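Local coordinates for beta sliding clamp (Bartonella birtlesii LL-WM9, PDB 6PTR), which probably tethers DNA polymerases and other proteins to DNA as a ring-shaped head-to-tail homodimer, making replication processive, at residues D186-A191 with S336-D341; V273-F278 with D349-M354; N290-A295 with V309-S314; T299-Q304 with S327-I332; G303-V308 with D319-T324. All coordinates share one frame; numbering follows the deposited sequence.

Contact 1: residues D186-A191 with S336-D341; sequences DGHRLA and SRYLLD
The guanidinium of Arg189 lies flat on the ring of Tyr338. The contact joins two domains of the sliding clamp: 186-191 leads into strand 189-196 of the central domain, and 336-341 opens helix 336-345 of the C-terminal domain. The bound griselimycin sits beside it. Gly187 shares backbone hydrogen bonds with the peptide, which also packs on His188 and Leu190.

The tight part is the stack. The guanidinium and ring planes are 15° apart, with centres 4.4 Å apart. The aliphatic part of Arg189 covers the same ring. Its CG lies 3.7 Å from Tyr338 CG, and its CD makes a CH-pi contact over the face, 3.5 Å from Tyr338 CD1. A bend at chi3 (-76°) turns the guanidinium back along the ring. Nearer the hydroxyl end of the ring, His188 CB meets Tyr338 CE2 obliquely at 3.6 Å.

The outer part is looser and polar. Arg189 NH1 forms a salt bridge to Asp341 OD2 at 2.6 Å, with the acid at the guanidinium edge. Asp341 OD1 takes NE and NH1 of the exposed Arg337 from one face of its carboxylate. Both arginines have a second conformer, consistent with some mobility in this chain of charges. A water links His188 ND1 and Tyr338 OH, and is bound weakly to Asp186 OD2.

Asp186 holds the arginine at its guanidinium edge. Its OD1 closes an Asx turn by accepting from His188 N, and also takes Arg189 N. Its OD2 is met from one face of the carboxylate by Arg189 NE and NH2, each at 2.9 Å.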
# COMPACT_ATOMS: atom_id res chain seq x y z
N ASP C 186 16.09 -2.50 -21.69
CA ASP C 186 14.77 -2.10 -22.15
C ASP C 186 14.86 -1.14 -23.33
O ASP C 186 13.86 -0.50 -23.66
CB ASP C 186 13.98 -1.49 -20.99
CG ASP C 186 14.60 -0.21 -20.46
OD1 ASP C 186 15.65 0.24 -20.98
OD2 ASP C 186 14.02 0.35 -19.50
N GLY C 187 16.03 -1.01 -23.95
CA GLY C 187 16.26 -0.08 -25.03
C GLY C 187 16.71 1.29 -24.59
O GLY C 187 17.05 2.12 -25.45
N HIS C 188 16.71 1.56 -23.28
CA HIS C 188 17.15 2.85 -22.76
C HIS C 188 18.24 2.66 -21.73
O HIS C 188 19.24 3.38 -21.74
CB HIS C 188 15.96 3.59 -22.15
CG HIS C 188 14.93 3.94 -23.16
ND1 HIS C 188 13.76 3.22 -23.32
CD2 HIS C 188 14.91 4.90 -24.12
CE1 HIS C 188 13.06 3.74 -24.31
NE2 HIS C 188 13.73 4.76 -24.81
N ARG C 189 18.02 1.72 -20.80
CA ARG C 189 18.99 1.28 -19.81
C ARG C 189 19.54 -0.07 -20.25
O ARG C 189 18.81 -0.88 -20.83
CB ARG C 189 18.33 1.12 -18.42
CG ARG C 189 17.51 2.33 -17.93
CD ARG C 189 16.64 1.96 -16.73
NE ARG C 189 15.46 1.19 -17.12
CZ ARG C 189 14.53 0.77 -16.27
NH1 ARG C 189 14.64 1.04 -14.98
NH2 ARG C 189 13.50 0.06 -16.71
N LEU C 190 20.81 -0.33 -19.96
CA LEU C 190 21.33 -1.68 -20.15
C LEU C 190 22.21 -2.02 -18.97
O LEU C 190 22.95 -1.16 -18.48
CB LEU C 190 22.14 -1.83 -21.45
CG LEU C 190 22.78 -3.21 -21.67
CD1 LEU C 190 22.76 -3.58 -23.16
CD2 LEU C 190 24.20 -3.27 -21.15
N ALA C 191 22.13 -3.27 -18.51
CA ALA C 191 22.98 -3.74 -17.43
C ALA C 191 23.72 -4.98 -17.90
O ALA C 191 23.14 -5.84 -18.57
CB ALA C 191 22.15 -4.08 -16.16
N SER C 336 15.26 11.05 -15.54
CA SER C 336 15.67 11.17 -14.14
C SER C 336 15.42 9.88 -13.37
O SER C 336 16.20 9.52 -12.49
CB SER C 336 14.94 12.34 -13.49
OG SER C 336 13.54 12.18 -13.58
N ARG C 337 14.30 9.20 -13.64
CA ARG C 337 14.04 7.94 -12.97
C ARG C 337 15.10 6.90 -13.32
O ARG C 337 15.54 6.13 -12.47
CB ARG C 337 12.65 7.42 -13.32
CG ARG C 337 12.30 6.14 -12.56
CD ARG C 337 12.38 6.36 -11.05
NE ARG C 337 13.40 5.53 -10.42
CZ ARG C 337 13.71 5.56 -9.13
NH1 ARG C 337 14.65 4.75 -8.64
NH2 ARG C 337 13.08 6.41 -8.32
N TYR C 338 15.52 6.87 -14.59
CA TYR C 338 16.55 5.90 -14.97
C TYR C 338 17.87 6.23 -14.30
O TYR C 338 18.62 5.32 -13.93
CB TYR C 338 16.71 5.87 -16.49
CG TYR C 338 15.49 5.35 -17.24
CD1 TYR C 338 14.44 4.74 -16.57
CD2 TYR C 338 15.40 5.47 -18.63
CE1 TYR C 338 13.32 4.25 -17.25
CE2 TYR C 338 14.29 5.00 -19.33
CZ TYR C 338 13.25 4.39 -18.63
OH TYR C 338 12.15 3.92 -19.31
N LEU C 339 18.20 7.52 -14.16
CA LEU C 339 19.40 7.89 -13.42
C LEU C 339 19.32 7.41 -11.98
O LEU C 339 20.30 6.88 -11.44
CB LEU C 339 19.61 9.40 -13.44
CG LEU C 339 20.17 10.05 -14.69
CD1 LEU C 339 20.06 11.57 -14.52
CD2 LEU C 339 21.62 9.64 -14.91
N LEU C 340 18.17 7.58 -11.33
CA LEU C 340 18.04 7.11 -9.96
C LEU C 340 18.11 5.59 -9.89
O LEU C 340 18.71 5.03 -8.97
CB LEU C 340 16.74 7.63 -9.35
CG LEU C 340 16.77 9.15 -9.18
CD1 LEU C 340 15.42 9.65 -8.71
CD2 LEU C 340 17.86 9.53 -8.19
N ASP C 341 17.52 4.90 -10.88
CA ASP C 341 17.63 3.44 -10.92
C ASP C 341 19.09 3.01 -10.91
O ASP C 341 19.48 2.14 -10.12
CB ASP C 341 16.92 2.88 -12.15
CG ASP C 341 15.41 3.02 -12.10
OD1 ASP C 341 14.83 3.18 -10.99
OD2 ASP C 341 14.79 2.94 -13.18
O HOH W 1 12.50 2.04 -20.97

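Contact 2: residues V273-F278 with D349-M354; sequences VNRQDF and DEMVFM
Arg275 N donates to Asp349 O at 2.8 Å, nearly straight at 174°. Val273 and Met351 form a hydrogen-bonded antiparallel pair: Met351 N reaches Val273 O at 2.9 Å, and Val273 N reaches Met351 O at 3.0 Å. Next to them Asn274 and Glu350 make a non-hydrogen-bonded pair. Asn274 is also the N-cap of helix 275-285, and its OD1 accepts a capping bond from Asp277 N at 2.8 Å. A water takes a bond from Arg275 NH2 and gives one to Asp349 OD1. The Arg275 guanidinium is also held by the carbonyls of Ser348 and Ala343.

The two strands belong to the eight-stranded antiparallel sheet that runs from the central into the C-terminal domain. Strand 269-274 is outermost there within the chain, and the chain passes straight from it into the helix.

Apolar side chains pack on the face of Val273 and Met351. Val273 CG2 lies 4.0 Å from Met351 CB, the two side chains pointing the same way. Met351 runs out extended, with CG anti to the backbone N (chi1 -178°), and so brings SD 4.0 Å from Phe278 CD2. This Met-aromatic contact is oblique. Phe353 turns its edge to the face of Phe278 in an offset edge-to-face pair, with planes at 67° and CZ 3.7 Å from Phe278 CZ.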
# COMPACT_ATOMS: atom_id res chain seq x y z
N VAL C 273 30.87 12.12 -9.49
CA VAL C 273 30.05 12.86 -8.54
C VAL C 273 29.90 12.01 -7.28
O VAL C 273 30.05 10.79 -7.31
CB VAL C 273 28.66 13.22 -9.11
CG1 VAL C 273 28.78 14.15 -10.31
CG2 VAL C 273 27.90 11.96 -9.51
N ASN C 274 29.61 12.68 -6.18
CA ASN C 274 29.20 11.98 -4.98
C ASN C 274 27.84 11.36 -5.24
O ASN C 274 26.87 12.06 -5.55
CB ASN C 274 29.12 12.94 -3.79
CG ASN C 274 28.66 12.25 -2.53
OD1 ASN C 274 27.49 11.90 -2.38
ND2 ASN C 274 29.57 12.07 -1.59
N ARG C 275 27.76 10.04 -5.10
CA ARG C 275 26.57 9.33 -5.56
C ARG C 275 25.33 9.78 -4.79
O ARG C 275 24.26 9.98 -5.38
CB ARG C 275 26.76 7.82 -5.43
CG ARG C 275 25.60 7.02 -5.95
CD ARG C 275 25.92 5.57 -6.00
NE ARG C 275 26.20 5.09 -4.67
CZ ARG C 275 25.27 4.61 -3.84
NH1 ARG C 275 24.00 4.54 -4.22
NH2 ARG C 275 25.63 4.19 -2.63
N GLN C 276 25.45 9.92 -3.47
CA GLN C 276 24.31 10.27 -2.64
C GLN C 276 23.85 11.70 -2.91
O GLN C 276 22.65 11.98 -2.99
CB GLN C 276 24.70 10.07 -1.17
CG GLN C 276 25.07 8.62 -0.79
CD GLN C 276 26.48 8.13 -1.24
OE1 GLN C 276 27.36 8.91 -1.65
NE2 GLN C 276 26.69 6.82 -1.14
N ASP C 277 24.81 12.61 -3.04
CA ASP C 277 24.47 14.00 -3.34
C ASP C 277 23.80 14.12 -4.70
O ASP C 277 22.86 14.91 -4.87
CB ASP C 277 25.73 14.86 -3.27
CG ASP C 277 26.28 14.97 -1.86
OD1 ASP C 277 25.56 14.67 -0.88
OD2 ASP C 277 27.45 15.38 -1.73
N PHE C 278 24.30 13.37 -5.69
CA PHE C 278 23.71 13.38 -7.03
C PHE C 278 22.31 12.79 -7.00
O PHE C 278 21.37 13.37 -7.57
CB PHE C 278 24.61 12.59 -7.98
CG PHE C 278 24.06 12.45 -9.38
CD1 PHE C 278 24.17 13.49 -10.28
CD2 PHE C 278 23.42 11.28 -9.78
CE1 PHE C 278 23.67 13.37 -11.56
CE2 PHE C 278 22.90 11.16 -11.06
CZ PHE C 278 23.04 12.19 -11.95
N ASP C 349 30.71 5.51 -2.71
CA ASP C 349 30.44 6.93 -2.59
C ASP C 349 30.55 7.64 -3.93
O ASP C 349 29.96 8.71 -4.08
CB ASP C 349 31.40 7.59 -1.61
CG ASP C 349 31.30 7.01 -0.21
OD1 ASP C 349 30.25 6.42 0.13
OD2 ASP C 349 32.28 7.15 0.55
N GLU C 350 31.26 7.08 -4.90
CA GLU C 350 31.60 7.79 -6.12
C GLU C 350 30.88 7.16 -7.31
O GLU C 350 31.02 5.96 -7.56
CB GLU C 350 33.12 7.77 -6.34
CG GLU C 350 33.84 8.09 -5.04
CD GLU C 350 35.34 7.94 -5.09
OE1 GLU C 350 36.02 8.69 -4.36
OE2 GLU C 350 35.83 7.07 -5.84
N MET C 351 30.15 7.99 -8.05
CA MET C 351 29.47 7.55 -9.26
C MET C 351 30.18 8.16 -10.46
O MET C 351 30.38 9.37 -10.52
CB MET C 351 28.01 7.99 -9.23
CG MET C 351 27.21 7.56 -10.42
SD MET C 351 25.47 7.89 -10.08
CE MET C 351 24.68 7.12 -11.48
N VAL C 352 30.57 7.32 -11.41
CA VAL C 352 31.36 7.76 -12.57
C VAL C 352 30.53 7.61 -13.84
O VAL C 352 29.96 6.55 -14.09
CB VAL C 352 32.68 6.97 -12.69
CG1 VAL C 352 33.43 7.41 -13.94
CG2 VAL C 352 33.52 7.19 -11.46
N PHE C 353 30.43 8.69 -14.62
CA PHE C 353 29.86 8.64 -15.96
C PHE C 353 30.98 8.80 -16.98
O PHE C 353 31.77 9.74 -16.88
CB PHE C 353 28.88 9.78 -16.22
CG PHE C 353 27.71 9.83 -15.29
CD1 PHE C 353 27.86 10.24 -13.97
CD2 PHE C 353 26.45 9.53 -15.77
CE1 PHE C 353 26.75 10.31 -13.13
CE2 PHE C 353 25.35 9.60 -14.94
CZ PHE C 353 25.50 10.00 -13.62
N MET C 354 31.03 7.91 -17.96
CA MET C 354 31.89 8.08 -19.13
C MET C 354 31.00 8.56 -20.27
O MET C 354 30.05 7.87 -20.67
CB MET C 354 32.62 6.78 -19.49
CG MET C 354 33.42 6.25 -18.34
SD MET C 354 34.71 7.39 -17.79
CE MET C 354 35.67 7.62 -19.29
O HOH W 2 27.84 4.61 -0.99

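Contact 3: residues N290-A295 with V309-S314; sequences NDRGRA and VNNPDS
Asn290 and Arg292 both bind the same oxygen of Asp313. Arg292 NE makes a salt bridge to Asp313 OD2 at 2.9 Å. That oxygen lies in the guanidinium plane, but NE meets it from above the carboxylate plane, 44° out of it. Asp313 OD2 also accepts from Asn290 ND2 at 3.0 Å, through its anti lone pair.

Two Asx turns set these groups up. Asn290 OD1 accepts from Arg292 N at 3.0 Å, and Asn311 OD1 accepts from Asp313 N at 2.8 Å. The type I beta turn from Asn290 to Gly293 carries both donors to Asp313.

One water serves as a bridge: it donates to Ala295 O and accepts from Asn310 N.

Packing is lighter. Pro312 CG sits over one face of the Arg292 guanidinium and 3.5 Å from Arg292 CD. The amides of Asn290 and Asn311 cross with planes 65° apart. Asn311 ND2 turns to Ile288 O. Val309 CG1 lies 3.7 Å from Ala295 O.

Pro312 O also accepts from Gln119 NE2 of the second subunit, and Ser314 makes a backbone hydrogen bond with that subunit. The contact lies at the turn of the beta hairpin 304-311/315-322, where the hairpin meets the second subunit of the head-to-tail ring.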
# COMPACT_ATOMS: atom_id res chain seq x y z
N ASN C 290 6.01 14.76 -14.73
CA ASN C 290 4.73 14.04 -14.82
C ASN C 290 4.79 13.13 -16.04
O ASN C 290 5.87 12.80 -16.53
CB ASN C 290 3.54 15.02 -14.80
CG ASN C 290 3.48 15.91 -16.05
OD1 ASN C 290 4.19 15.70 -17.02
ND2 ASN C 290 2.58 16.90 -16.02
N ASP C 291 3.61 12.75 -16.57
CA ASP C 291 3.56 11.77 -17.66
C ASP C 291 4.20 12.27 -18.96
O ASP C 291 4.48 11.45 -19.84
CB ASP C 291 2.11 11.37 -17.95
CG ASP C 291 1.47 10.66 -16.78
OD1 ASP C 291 2.21 10.06 -15.97
OD2 ASP C 291 0.22 10.72 -16.67
N ARG C 292 4.42 13.57 -19.11
CA ARG C 292 5.03 14.06 -20.35
C ARG C 292 6.45 13.58 -20.52
O ARG C 292 6.95 13.49 -21.65
CB ARG C 292 5.02 15.59 -20.39
CG ARG C 292 3.64 16.20 -20.50
CD ARG C 292 3.74 17.71 -20.46
NE ARG C 292 2.46 18.37 -20.58
CZ ARG C 292 1.97 18.89 -21.71
NH1 ARG C 292 2.66 18.80 -22.85
NH2 ARG C 292 0.81 19.50 -21.70
N GLY C 293 7.14 13.30 -19.43
CA GLY C 293 8.54 12.93 -19.46
C GLY C 293 9.19 13.25 -18.14
O GLY C 293 8.65 13.96 -17.30
N ARG C 294 10.39 12.70 -17.98
CA ARG C 294 11.16 12.83 -16.76
C ARG C 294 12.55 13.32 -17.08
O ARG C 294 13.53 12.92 -16.45
CB ARG C 294 11.23 11.50 -16.02
CG ARG C 294 9.96 10.68 -16.13
CD ARG C 294 9.50 10.12 -14.81
NE ARG C 294 8.04 10.12 -14.73
CZ ARG C 294 7.33 10.86 -13.88
NH1 ARG C 294 6.01 10.79 -13.90
NH2 ARG C 294 7.95 11.64 -13.00
N ALA C 295 12.68 14.18 -18.09
CA ALA C 295 14.01 14.61 -18.50
C ALA C 295 14.62 15.49 -17.43
O ALA C 295 13.95 16.34 -16.83
CB ALA C 295 13.94 15.36 -19.84
N VAL C 309 15.22 20.75 -14.51
CA VAL C 309 14.02 20.06 -14.97
C VAL C 309 12.97 21.11 -15.32
O VAL C 309 12.81 22.09 -14.59
CB VAL C 309 13.45 19.09 -13.92
CG1 VAL C 309 12.16 18.40 -14.40
CG2 VAL C 309 14.51 18.05 -13.53
N ASN C 310 12.29 20.92 -16.46
CA ASN C 310 11.23 21.83 -16.89
C ASN C 310 10.01 20.98 -17.19
O ASN C 310 10.13 19.95 -17.85
CB ASN C 310 11.60 22.64 -18.15
CG ASN C 310 12.71 23.67 -17.90
OD1 ASN C 310 12.51 24.67 -17.21
ND2 ASN C 310 13.88 23.42 -18.48
N ASN C 311 8.85 21.40 -16.68
CA ASN C 311 7.59 20.70 -16.96
C ASN C 311 6.54 21.76 -17.24
O ASN C 311 6.28 22.61 -16.38
CB ASN C 311 7.19 19.79 -15.79
CG ASN C 311 5.76 19.21 -15.92
OD1 ASN C 311 5.02 19.45 -16.86
ND2 ASN C 311 5.37 18.43 -14.90
N PRO C 312 5.93 21.75 -18.42
CA PRO C 312 5.01 22.84 -18.76
C PRO C 312 3.77 22.88 -17.90
O PRO C 312 3.06 23.89 -17.92
CB PRO C 312 4.64 22.55 -20.22
CG PRO C 312 4.82 21.07 -20.35
CD PRO C 312 6.03 20.75 -19.50
N ASP C 313 3.47 21.80 -17.18
CA ASP C 313 2.30 21.79 -16.33
C ASP C 313 2.60 22.22 -14.90
O ASP C 313 1.65 22.39 -14.13
CB ASP C 313 1.67 20.39 -16.31
CG ASP C 313 1.19 19.95 -17.68
OD1 ASP C 313 0.71 20.81 -18.45
OD2 ASP C 313 1.29 18.74 -17.98
N SER C 314 3.87 22.40 -14.53
CA SER C 314 4.18 22.72 -13.13
C SER C 314 5.24 23.79 -12.93
O SER C 314 5.17 24.51 -11.93
CB SER C 314 4.63 21.45 -12.38
OG SER C 314 5.81 20.92 -12.93
O HOH W 3 13.29 18.77 -18.17

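Contact 4: residues T299-Q304 with S327-I332; sequences TIEHGQ and SEPLEI
Ile300 N donates to Leu330 O at 2.7 Å. Leu330 N returns a bond to Ile300 O at 3.0 Å. These two residues are the hydrogen-bonded pair of the antiparallel strands 295-301 and 330-335, whose short segments run at 158° to each other. Thr299 and Glu331 form the non-hydrogen-bonded pair next to them. Ile300 O also receives a CA-H...O contact from Pro329 CA at 3.2 Å.

On the face of Thr299 and Glu331 the side chains lie alongside each other and point the same way. Thr299 OG1 is 3.2 Å from Glu331 OE2. The same OE2 has a salt bridge to Lys297, which would help to hold the carboxylate.

On the face of Ile300 and Leu330 the packing is apolar. Ile300 CG1 stands beside the backbone N (chi1 -43°). The chain then runs on to CD1, which touches Ile332 CG2 at 4.0 Å and Leu330 CD2 at 4.3 Å. Ile300 also meets Leu271 and Leu355 of the neighbouring sheet, so this face looks into the domain interior.

At the strand end, His302 brings NE2 to Ser327 O at 3.0 Å. The oxygen lies at the ring edge, but the bond is weak. His302 and Gly303 are the corners of a type II beta turn that joins strand 295-301 to strand 304-311, in the four-stranded antiparallel sheet of the C-terminal clamp domain.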
# COMPACT_ATOMS: atom_id res chain seq x y z
N THR C 299 24.11 20.13 -16.91
CA THR C 299 25.05 21.08 -17.50
C THR C 299 26.37 20.89 -16.77
O THR C 299 26.50 21.25 -15.59
CB THR C 299 24.54 22.51 -17.37
OG1 THR C 299 23.29 22.61 -18.07
CG2 THR C 299 25.55 23.48 -17.97
N ILE C 300 27.35 20.33 -17.48
CA ILE C 300 28.59 19.87 -16.85
C ILE C 300 29.69 20.84 -17.24
O ILE C 300 29.93 21.08 -18.43
CB ILE C 300 28.96 18.45 -17.27
CG1 ILE C 300 27.74 17.54 -17.26
CG2 ILE C 300 30.02 17.87 -16.32
CD1 ILE C 300 28.00 16.22 -17.96
N GLU C 301 30.32 21.42 -16.23
CA GLU C 301 31.44 22.33 -16.40
C GLU C 301 32.56 21.88 -15.48
O GLU C 301 32.42 20.94 -14.70
CB GLU C 301 31.00 23.78 -16.11
CG GLU C 301 30.47 24.51 -17.34
CD GLU C 301 29.06 25.06 -17.16
OE1 GLU C 301 28.46 25.49 -18.18
OE2 GLU C 301 28.54 25.08 -16.02
N HIS C 302 33.71 22.54 -15.60
CA HIS C 302 34.84 22.19 -14.74
C HIS C 302 34.43 22.31 -13.28
O HIS C 302 34.06 23.38 -12.80
CB HIS C 302 36.03 23.10 -15.05
CG HIS C 302 36.68 22.80 -16.37
ND1 HIS C 302 37.71 23.56 -16.88
CD2 HIS C 302 36.43 21.84 -17.29
CE1 HIS C 302 38.09 23.07 -18.05
NE2 HIS C 302 37.33 22.02 -18.32
N GLY C 303 34.49 21.18 -12.57
CA GLY C 303 34.28 21.16 -11.14
C GLY C 303 32.84 21.28 -10.68
O GLY C 303 32.60 21.30 -9.47
N GLN C 304 31.87 21.31 -11.60
CA GLN C 304 30.53 21.76 -11.25
C GLN C 304 29.49 21.08 -12.12
O GLN C 304 29.64 20.99 -13.34
CB GLN C 304 30.45 23.28 -11.42
CG GLN C 304 29.14 23.92 -11.15
CD GLN C 304 29.19 25.40 -11.46
OE1 GLN C 304 28.48 25.89 -12.34
NE2 GLN C 304 30.04 26.12 -10.75
N SER C 327 36.81 18.04 -18.60
CA SER C 327 36.69 17.96 -20.04
C SER C 327 35.95 19.18 -20.60
O SER C 327 35.62 20.13 -19.89
CB SER C 327 35.99 16.67 -20.45
OG SER C 327 36.66 15.52 -19.96
N GLU C 328 35.71 19.14 -21.90
CA GLU C 328 34.92 20.16 -22.57
C GLU C 328 33.53 20.23 -21.94
O GLU C 328 32.91 19.18 -21.72
CB GLU C 328 34.83 19.82 -24.06
CG GLU C 328 34.09 20.81 -24.94
CD GLU C 328 33.92 20.30 -26.36
OE1 GLU C 328 34.51 19.25 -26.70
OE2 GLU C 328 33.19 20.94 -27.15
N PRO C 329 33.03 21.42 -21.63
CA PRO C 329 31.68 21.52 -21.04
C PRO C 329 30.65 20.79 -21.90
O PRO C 329 30.77 20.71 -23.12
CB PRO C 329 31.42 23.03 -21.00
CG PRO C 329 32.83 23.63 -20.88
CD PRO C 329 33.69 22.74 -21.72
N LEU C 330 29.63 20.24 -21.25
CA LEU C 330 28.66 19.43 -21.95
C LEU C 330 27.30 19.63 -21.32
O LEU C 330 27.18 19.65 -20.09
CB LEU C 330 29.04 17.94 -21.91
CG LEU C 330 28.08 16.90 -22.46
CD1 LEU C 330 27.84 17.09 -23.95
CD2 LEU C 330 28.62 15.51 -22.20
N GLU C 331 26.27 19.76 -22.16
CA GLU C 331 24.88 19.72 -21.73
C GLU C 331 24.27 18.43 -22.26
O GLU C 331 24.29 18.19 -23.48
CB GLU C 331 24.10 20.93 -22.24
CG GLU C 331 24.56 22.26 -21.67
CD GLU C 331 23.55 23.37 -21.92
OE1 GLU C 331 23.50 23.89 -23.05
OE2 GLU C 331 22.78 23.70 -20.99
N ILE C 332 23.75 17.61 -21.36
CA ILE C 332 23.24 16.30 -21.73
C ILE C 332 22.05 15.98 -20.84
O ILE C 332 22.04 16.29 -19.64
CB ILE C 332 24.35 15.22 -21.62
CG1 ILE C 332 23.86 13.86 -22.14
CG2 ILE C 332 24.85 15.10 -20.18
CD1 ILE C 332 25.04 12.86 -22.37

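Contact 5: residues G303-V308 with D319-T324; sequences GQLKLV and DQLAAT
Gln320 pairs with Lys306 across the strands, and its side chain reaches between those of Gln304 and Lys306. Its CB starts 3.9 Å from Leu305 O. CG is closer to the same oxygen, at 3.6 Å. The side chain then runs out extended, with CG anti to the backbone N (chi1 -179°). It lies alongside Lys306, pointing the same way. CD rests against the aliphatic carbons of both neighbours, near Gln304 CG and Lys306 CG. OE1 sits 3.8 Å from Lys306 CD. At the tip, Gln320 NE2 lies 3.1 Å from Gln304 CD. It is not hydrogen-bonded to Gln304 NE2, since both are donors as modelled. The two amide planes are 37° apart and the side chains cross at a slant.

The backbones beneath make a beta hairpin, strands 304-311 and 315-322. The hydrogen bonds Leu305 N to Leu321 O and Leu321 N to Leu305 O are both 2.8 Å, and Leu307 and Asp319 form the next hydrogen-bonded pair. Gln304 with Ala322 and Lys306 with Gln320 alternate with them. Strand 315-322 is outermost in its four-stranded sheet within the chain.

The other face carries leucines. Leu305 CD2 meets Leu321 CD1 at 4.1 Å, and Leu305 CB meets Ala323 CB. Leu305 and Leu307 also pack on helix 275-285. Asp319 turns its end away from the hairpin partner. Its OD2 bonds Thr114 OG1 of the second subunit and has a salt bridge to Arg284, while its OD1 accepts from Gln320 N through the anti lone pair. At the open end, Ala323 N reaches Gly303 O at 3.0 Å.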
# COMPACT_ATOMS: atom_id res chain seq x y z
N GLY C 303 34.49 21.18 -12.57
CA GLY C 303 34.28 21.16 -11.14
C GLY C 303 32.84 21.28 -10.68
O GLY C 303 32.60 21.30 -9.47
N GLN C 304 31.87 21.31 -11.60
CA GLN C 304 30.53 21.76 -11.25
C GLN C 304 29.49 21.08 -12.12
O GLN C 304 29.64 20.99 -13.34
CB GLN C 304 30.45 23.28 -11.42
CG GLN C 304 29.14 23.92 -11.15
CD GLN C 304 29.19 25.40 -11.46
OE1 GLN C 304 28.48 25.89 -12.34
NE2 GLN C 304 30.04 26.12 -10.75
N LEU C 305 28.40 20.63 -11.50
CA LEU C 305 27.29 20.05 -12.24
C LEU C 305 26.01 20.78 -11.86
O LEU C 305 25.67 20.86 -10.68
CB LEU C 305 27.15 18.56 -11.93
CG LEU C 305 25.92 17.81 -12.44
CD1 LEU C 305 25.98 17.74 -13.94
CD2 LEU C 305 25.87 16.43 -11.86
N LYS C 306 25.30 21.30 -12.86
CA LYS C 306 23.97 21.87 -12.64
C LYS C 306 22.92 20.95 -13.23
O LYS C 306 23.13 20.37 -14.30
CB LYS C 306 23.85 23.26 -13.27
CG LYS C 306 24.77 24.30 -12.64
CD LYS C 306 24.38 25.71 -13.05
CE LYS C 306 25.41 26.35 -13.96
NZ LYS C 306 25.13 27.80 -14.13
N LEU C 307 21.78 20.86 -12.55
CA LEU C 307 20.67 20.03 -12.97
C LEU C 307 19.48 20.94 -13.21
O LEU C 307 19.25 21.86 -12.43
CB LEU C 307 20.29 19.01 -11.88
CG LEU C 307 21.41 18.11 -11.41
CD1 LEU C 307 20.92 17.24 -10.27
CD2 LEU C 307 21.85 17.25 -12.58
N VAL C 308 18.73 20.70 -14.28
CA VAL C 308 17.53 21.50 -14.55
C VAL C 308 16.42 20.59 -15.06
O VAL C 308 16.64 19.78 -15.98
CB VAL C 308 17.77 22.62 -15.58
CG1 VAL C 308 16.47 23.41 -15.73
CG2 VAL C 308 18.87 23.54 -15.13
N ASP C 319 19.22 22.54 -9.47
CA ASP C 319 20.10 22.28 -8.33
C ASP C 319 21.53 22.30 -8.85
O ASP C 319 21.78 22.37 -10.06
CB ASP C 319 19.75 20.95 -7.65
CG ASP C 319 20.01 20.95 -6.15
OD1 ASP C 319 20.95 21.64 -5.69
OD2 ASP C 319 19.27 20.25 -5.44
N GLN C 320 22.48 22.27 -7.93
CA GLN C 320 23.88 22.30 -8.34
C GLN C 320 24.71 21.47 -7.37
O GLN C 320 24.42 21.42 -6.17
CB GLN C 320 24.38 23.75 -8.40
CG GLN C 320 25.81 23.94 -8.84
CD GLN C 320 26.14 25.39 -9.11
OE1 GLN C 320 25.25 26.19 -9.42
NE2 GLN C 320 27.41 25.75 -8.97
N LEU C 321 25.74 20.81 -7.90
CA LEU C 321 26.61 19.96 -7.10
C LEU C 321 28.05 20.17 -7.52
O LEU C 321 28.33 20.47 -8.68
CB LEU C 321 26.29 18.47 -7.27
CG LEU C 321 24.87 17.99 -7.11
CD1 LEU C 321 24.71 16.73 -7.91
CD2 LEU C 321 24.63 17.73 -5.63
N ALA C 322 28.96 19.99 -6.57
CA ALA C 322 30.36 19.82 -6.90
C ALA C 322 30.53 18.55 -7.73
O ALA C 322 29.79 17.58 -7.58
CB ALA C 322 31.21 19.77 -5.64
N ALA C 323 31.50 18.59 -8.63
CA ALA C 323 31.79 17.43 -9.45
C ALA C 323 33.27 17.46 -9.78
O ALA C 323 33.91 18.50 -9.74
CB ALA C 323 30.95 17.42 -10.74
N THR C 324 33.81 16.29 -10.09
CA THR C 324 35.14 16.20 -10.67
C THR C 324 34.95 16.04 -12.18
O THR C 324 34.37 15.05 -12.64
CB THR C 324 35.92 15.05 -10.06
OG1 THR C 324 36.06 15.30 -8.65
CG2 THR C 324 37.29 14.94 -10.69

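In the fold
Contact 1 is a surface contact that bridges two domains through charge and a cation stacked on a ring. The other four are partly buried and lie within the C-terminal domain. Contacts 3, 4 and 5 hold the same four-stranded sheet: contacts 4 and 5 by strand pairing, contact 3 by side chains at the hairpin turn. Their sheet packs against contact 2 where Phe278 meets Leu305 and Leu321, so the apolar cores of contacts 2 and 5 are continuous. Leu339 of helix 336-345 packs on Phe278 and Phe353 and ties contact 1 to contact 2. Ser336 and Arg294 tie contact 1 to contact 3. Contacts 3 and 5 reach the second subunit.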